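Local structure of putative oxidoreductase (Bacteroides fragilis NCTC 9343, 3FHL) at residues F191-I203 against A340-L353. The protein is a putative oxidoreductase of the Gfo/Idh/MocA family that probably binds a nicotinamide dinucleotide in its Rossmann domain. Numbering follows the deposited sequence.
Sequences FGMPEAVFADLGI and AAYQSHRENKIVNL
Val197 and Val351 pair antiparallel where the C-terminal strand 351-352 adds itself to the edge of the mixed sheet in the C-terminal alpha/beta domain, while helix 328-347 packs on one face of that sheet. Two backbone bonds join the valines, Val197 N to Val351 O (2.8 Å) and Val351 N to Val197 O (3.0 Å), and Leu353 N continues the ladder to Glu195 O. Opposite this, Glu195 and Ala196 form a classic beta bulge against Leu219 of strand 213-221. A Schellman motif at Asn348 ends the helix and turns the chain back toward the sheet.

Apolar packing fills the helix-sheet interface. Val197 sets CG1 against the backbone of Ala341, and its CG2 touches both Ala340 CB and Leu353 CD1; Ala199 CB abuts Ala341 CB at 3.7 Å. Leu201 lays CB over the centre of one His345 ring face, 3.9 Å from the centroid and 6° off the normal, while its CD1 meets Tyr342 CE1, the two side chains crossing at about a right angle. Tyr342 OH bonds Asp211.

On the opposite face of the sheet, Ala196 CB touches Ile350 CG2, and Phe198 stacks on Phe198 of the second subunit. Asp200 OD1 forms a salt bridge with Lys228 of that subunit.

Polar links tie the last turns of the helix to the strand. A water bridges Ala199 O and Ser344 O. With OG anti to the backbone N (chi1 175°), Ser344 accepts from Ala199 N at 3.1 Å and donates through OG to Lys349 O at 2.6 Å.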
loop_
_atom_site.group_PDB
_atom_site.type_symbol
_atom_site.label_atom_id
_atom_site.label_comp_id
_atom_site.label_asym_id
_atom_site.label_seq_id
_atom_site.Cartn_x
_atom_site.Cartn_y
_atom_site.Cartn_z
ATOM N N PHE C 191 -9.912 -16.066 2.220
ATOM C CA PHE C 191 -10.923 -15.184 2.824
ATOM C C PHE C 191 -12.269 -15.193 2.128
ATOM O O PHE C 191 -13.216 -14.616 2.638
ATOM C CB PHE C 191 -10.421 -13.728 2.892
ATOM C CG PHE C 191 -9.087 -13.575 3.556
ATOM C CD1 PHE C 191 -8.927 -13.886 4.898
ATOM C CD2 PHE C 191 -7.990 -13.138 2.832
ATOM C CE1 PHE C 191 -7.683 -13.769 5.515
ATOM C CE2 PHE C 191 -6.758 -12.999 3.441
ATOM C CZ PHE C 191 -6.599 -13.317 4.783
ATOM N N GLY C 192 -12.342 -15.818 0.957
ATOM C CA GLY C 192 -13.597 -15.876 0.195
ATOM C C GLY C 192 -13.775 -14.718 -0.770
ATOM O O GLY C 192 -12.906 -13.846 -0.892
ATOM N N MET C 193 -14.903 -14.713 -1.470
ATOM C CA MET C 193 -15.235 -13.644 -2.402
ATOM C C MET C 193 -15.701 -12.369 -1.682
ATOM O O MET C 193 -16.454 -12.443 -0.702
ATOM C CB MET C 193 -16.261 -14.121 -3.444
ATOM C CG MET C 193 -15.704 -15.166 -4.418
ATOM S SD MET C 193 -14.629 -14.561 -5.735
ATOM C CE MET C 193 -15.813 -13.865 -6.893
ATOM N N PRO C 194 -15.239 -11.195 -2.159
ATOM C CA PRO C 194 -15.629 -9.928 -1.538
ATOM C C PRO C 194 -17.037 -9.455 -1.946
ATOM O O PRO C 194 -17.553 -9.845 -2.996
ATOM C CB PRO C 194 -14.569 -8.960 -2.067
ATOM C CG PRO C 194 -14.241 -9.484 -3.402
ATOM C CD PRO C 194 -14.329 -10.979 -3.299
ATOM N N GLU C 195 -17.644 -8.606 -1.130
ATOM C CA GLU C 195 -18.879 -7.931 -1.537
ATOM C C GLU C 195 -18.640 -6.888 -2.621
ATOM O O GLU C 195 -19.482 -6.697 -3.506
ATOM C CB GLU C 195 -19.532 -7.259 -0.338
ATOM C CG GLU C 195 -20.008 -8.220 0.720
ATOM C CD GLU C 195 -20.544 -7.500 1.934
ATOM O OE1 GLU C 195 -20.884 -6.305 1.813
ATOM O OE2 GLU C 195 -20.625 -8.126 3.010
ATOM N N ALA C 196 -17.493 -6.210 -2.558
ATOM C CA ALA C 196 -17.197 -5.132 -3.496
ATOM C C ALA C 196 -15.704 -5.050 -3.831
ATOM O O ALA C 196 -14.872 -5.637 -3.142
ATOM C CB ALA C 196 -17.715 -3.790 -2.937
ATOM N N VAL C 197 -15.377 -4.339 -4.904
ATOM C CA VAL C 197 -13.981 -4.169 -5.334
ATOM C C VAL C 197 -13.671 -2.690 -5.614
ATOM O O VAL C 197 -14.420 -2.016 -6.317
ATOM C CB VAL C 197 -13.660 -5.018 -6.596
ATOM C CG1 VAL C 197 -12.265 -4.664 -7.187
ATOM C CG2 VAL C 197 -13.721 -6.533 -6.278
ATOM N N PHE C 198 -12.579 -2.186 -5.042
ATOM C CA PHE C 198 -11.999 -0.946 -5.512
ATOM C C PHE C 198 -10.662 -1.270 -6.167
ATOM O O PHE C 198 -9.901 -2.092 -5.655
ATOM C CB PHE C 198 -11.819 0.066 -4.365
ATOM C CG PHE C 198 -10.860 1.198 -4.709
ATOM C CD1 PHE C 198 -11.327 2.360 -5.315
ATOM C CD2 PHE C 198 -9.493 1.077 -4.467
ATOM C CE1 PHE C 198 -10.446 3.395 -5.650
ATOM C CE2 PHE C 198 -8.609 2.098 -4.804
ATOM C CZ PHE C 198 -9.093 3.262 -5.394
ATOM N N ALA C 199 -10.381 -0.639 -7.301
ATOM C CA ALA C 199 -9.051 -0.734 -7.900
ATOM C C ALA C 199 -8.605 0.580 -8.514
ATOM O O ALA C 199 -9.412 1.340 -9.037
ATOM C CB ALA C 199 -9.017 -1.818 -8.964
ATOM N N ASP C 200 -7.301 0.819 -8.475
ATOM C CA ASP C 200 -6.711 1.921 -9.201
ATOM C C ASP C 200 -5.513 1.359 -9.935
ATOM O O ASP C 200 -4.626 0.749 -9.328
ATOM C CB ASP C 200 -6.303 3.044 -8.233
ATOM C CG ASP C 200 -5.827 4.317 -8.955
ATOM O OD1 ASP C 200 -5.999 4.439 -10.187
ATOM O OD2 ASP C 200 -5.285 5.212 -8.274
ATOM N N LEU C 201 -5.518 1.534 -11.253
ATOM C CA LEU C 201 -4.446 1.031 -12.094
ATOM C C LEU C 201 -3.688 2.195 -12.674
ATOM O O LEU C 201 -4.189 3.321 -12.722
ATOM C CB LEU C 201 -4.982 0.164 -13.245
ATOM C CG LEU C 201 -6.039 -0.945 -13.133
ATOM C CD1 LEU C 201 -5.798 -1.917 -14.262
ATOM C CD2 LEU C 201 -6.112 -1.687 -11.807
ATOM N N GLY C 202 -2.466 1.934 -13.107
ATOM C CA GLY C 202 -1.695 2.965 -13.754
ATOM C C GLY C 202 -0.796 2.427 -14.831
ATOM O O GLY C 202 -0.454 1.236 -14.847
ATOM N N ILE C 203 -0.447 3.305 -15.763
ATOM C CA ILE C 203 0.692 3.087 -16.644
ATOM C C ILE C 203 1.682 4.166 -16.243
ATOM O O ILE C 203 1.541 5.339 -16.613
ATOM C CB ILE C 203 0.347 3.172 -18.149
ATOM C CG1 ILE C 203 -0.777 2.194 -18.501
ATOM C CG2 ILE C 203 1.591 2.857 -18.964
ATOM C CD1 ILE C 203 -1.454 2.436 -19.844
ATOM N N ALA C 340 -13.857 -6.857 -12.435
ATOM C CA ALA C 340 -14.365 -5.833 -11.511
ATOM C C ALA C 340 -13.328 -4.756 -11.198
ATOM O O ALA C 340 -13.675 -3.588 -11.066
ATOM C CB ALA C 340 -14.873 -6.455 -10.246
ATOM N N ALA C 341 -12.065 -5.161 -11.095
ATOM C CA ALA C 341 -10.949 -4.239 -10.889
ATOM C C ALA C 341 -10.763 -3.297 -12.088
ATOM O O ALA C 341 -10.609 -2.080 -11.917
ATOM C CB ALA C 341 -9.657 -5.022 -10.593
ATOM N N TYR C 342 -10.804 -3.855 -13.298
ATOM C CA TYR C 342 -10.762 -3.047 -14.516
ATOM C C TYR C 342 -11.961 -2.088 -14.620
ATOM O O TYR C 342 -11.795 -0.926 -14.984
ATOM C CB TYR C 342 -10.602 -3.922 -15.769
ATOM C CG TYR C 342 -9.150 -4.295 -16.057
ATOM C CD1 TYR C 342 -8.279 -3.384 -16.650
ATOM C CD2 TYR C 342 -8.655 -5.559 -15.753
ATOM C CE1 TYR C 342 -6.951 -3.723 -16.929
ATOM C CE2 TYR C 342 -7.325 -5.901 -16.016
ATOM C CZ TYR C 342 -6.475 -4.979 -16.595
ATOM O OH TYR C 342 -5.150 -5.312 -16.861
ATOM N N GLN C 343 -13.143 -2.556 -14.233
ATOM C CA GLN C 343 -14.352 -1.740 -14.298
ATOM C C GLN C 343 -14.311 -0.591 -13.276
ATOM O O GLN C 343 -14.712 0.525 -13.581
ATOM C CB GLN C 343 -15.591 -2.619 -14.100
ATOM C CG GLN C 343 -16.925 -1.893 -14.273
ATOM C CD GLN C 343 -18.105 -2.682 -13.736
ATOM O OE1 GLN C 343 -18.012 -3.889 -13.501
ATOM N NE2 GLN C 343 -19.226 -1.999 -13.534
ATOM N N SER C 344 -13.827 -0.880 -12.072
ATOM C CA SER C 344 -13.663 0.115 -11.015
ATOM C C SER C 344 -12.733 1.248 -11.408
ATOM O O SER C 344 -13.016 2.421 -11.121
ATOM C CB SER C 344 -13.148 -0.538 -9.734
ATOM O OG SER C 344 -12.886 0.433 -8.739
ATOM N N HIS C 345 -11.631 0.891 -12.060
ATOM C CA HIS C 345 -10.662 1.863 -12.540
ATOM C C HIS C 345 -11.232 2.686 -13.700
ATOM O O HIS C 345 -11.170 3.910 -13.667
ATOM C CB HIS C 345 -9.362 1.163 -12.954
ATOM C CG HIS C 345 -8.455 2.003 -13.801
ATOM N ND1 HIS C 345 -7.798 3.114 -13.320
ATOM C CD2 HIS C 345 -8.079 1.876 -15.094
ATOM C CE1 HIS C 345 -7.067 3.643 -14.283
ATOM N NE2 HIS C 345 -7.218 2.909 -15.370
ATOM N N ARG C 346 -11.780 2.006 -14.707
ATOM C CA ARG C 346 -12.321 2.651 -15.909
ATOM C C ARG C 346 -13.490 3.598 -15.612
ATOM O O ARG C 346 -13.576 4.682 -16.192
ATOM C CB ARG C 346 -12.696 1.591 -16.959
ATOM C CG ARG C 346 -13.996 1.835 -17.743
ATOM C CD ARG C 346 -14.177 0.885 -18.939
ATOM N NE ARG C 346 -13.610 -0.451 -18.722
ATOM C CZ ARG C 346 -14.229 -1.468 -18.121
ATOM N NH1 ARG C 346 -15.465 -1.336 -17.640
ATOM N NH2 ARG C 346 -13.598 -2.627 -17.995
ATOM N N GLU C 347 -14.354 3.200 -14.684
ATOM C CA GLU C 347 -15.578 3.929 -14.383
ATOM C C GLU C 347 -15.478 4.814 -13.148
ATOM O O GLU C 347 -16.458 5.482 -12.786
ATOM C CB GLU C 347 -16.743 2.954 -14.225
ATOM C CG GLU C 347 -17.078 2.207 -15.505
ATOM C CD GLU C 347 -18.264 1.256 -15.371
ATOM O OE1 GLU C 347 -18.879 1.184 -14.278
ATOM O OE2 GLU C 347 -18.573 0.573 -16.375
ATOM N N ASN C 348 -14.308 4.813 -12.499
ATOM C CA ASN C 348 -14.077 5.606 -11.283
ATOM C C ASN C 348 -15.146 5.331 -10.218
ATOM O O ASN C 348 -15.714 6.254 -9.627
ATOM C CB ASN C 348 -13.951 7.117 -11.629
ATOM C CG ASN C 348 -13.692 8.004 -10.403
ATOM O OD1 ASN C 348 -14.313 9.058 -10.242
ATOM N ND2 ASN C 348 -12.799 7.573 -9.534
ATOM N N LYS C 349 -15.431 4.048 -9.986
ATOM C CA LYS C 349 -16.447 3.637 -9.008
ATOM C C LYS C 349 -16.041 2.394 -8.202
ATOM O O LYS C 349 -15.266 1.571 -8.668
ATOM C CB LYS C 349 -17.763 3.334 -9.730
ATOM C CG LYS C 349 -18.559 4.561 -10.188
ATOM C CD LYS C 349 -19.605 4.169 -11.237
ATOM C CE LYS C 349 -20.445 5.359 -11.692
ATOM N NZ LYS C 349 -21.312 5.871 -10.590
ATOM N N ILE C 350 -16.592 2.249 -7.006
ATOM C CA ILE C 350 -16.560 0.966 -6.313
ATOM C C ILE C 350 -17.553 0.035 -7.022
ATOM O O ILE C 350 -18.699 0.426 -7.288
ATOM C CB ILE C 350 -16.937 1.135 -4.837
ATOM C CG1 ILE C 350 -15.856 1.948 -4.102
ATOM C CG2 ILE C 350 -17.198 -0.239 -4.160
ATOM C CD1 ILE C 350 -16.152 2.167 -2.628
ATOM N N VAL C 351 -17.107 -1.182 -7.341
ATOM C CA VAL C 351 -17.938 -2.152 -8.070
ATOM C C VAL C 351 -18.464 -3.197 -7.108
ATOM O O VAL C 351 -17.689 -3.939 -6.510
ATOM C CB VAL C 351 -17.156 -2.844 -9.206
ATOM C CG1 VAL C 351 -17.965 -3.987 -9.825
ATOM C CG2 VAL C 351 -16.772 -1.846 -10.272
ATOM N N ASN C 352 -19.784 -3.245 -6.962
ATOM C CA ASN C 352 -20.432 -4.219 -6.101
ATOM C C ASN C 352 -20.726 -5.500 -6.888
ATOM O O ASN C 352 -21.235 -5.456 -8.013
ATOM C CB ASN C 352 -21.717 -3.641 -5.499
ATOM C CG ASN C 352 -21.463 -2.408 -4.648
ATOM O OD1 ASN C 352 -20.873 -2.490 -3.566
ATOM N ND2 ASN C 352 -21.912 -1.254 -5.131
ATOM N N LEU C 353 -20.370 -6.636 -6.302
ATOM C CA LEU C 353 -20.600 -7.932 -6.937
ATOM C C LEU C 353 -22.015 -8.430 -6.634
ATOM O O LEU C 353 -22.438 -8.439 -5.474
ATOM C CB LEU C 353 -19.560 -8.948 -6.448
ATOM C CG LEU C 353 -18.200 -9.095 -7.148
ATOM C CD1 LEU C 353 -17.395 -7.824 -7.190
ATOM C CD2 LEU C 353 -17.395 -10.166 -6.423
HETATM O O HOH W 1 -22.295 -6.830 -3.235
HETATM O O HOH W 2 -11.367 3.399 -9.107
HETATM O O HOH W 3 -8.281 4.650 -11.524
#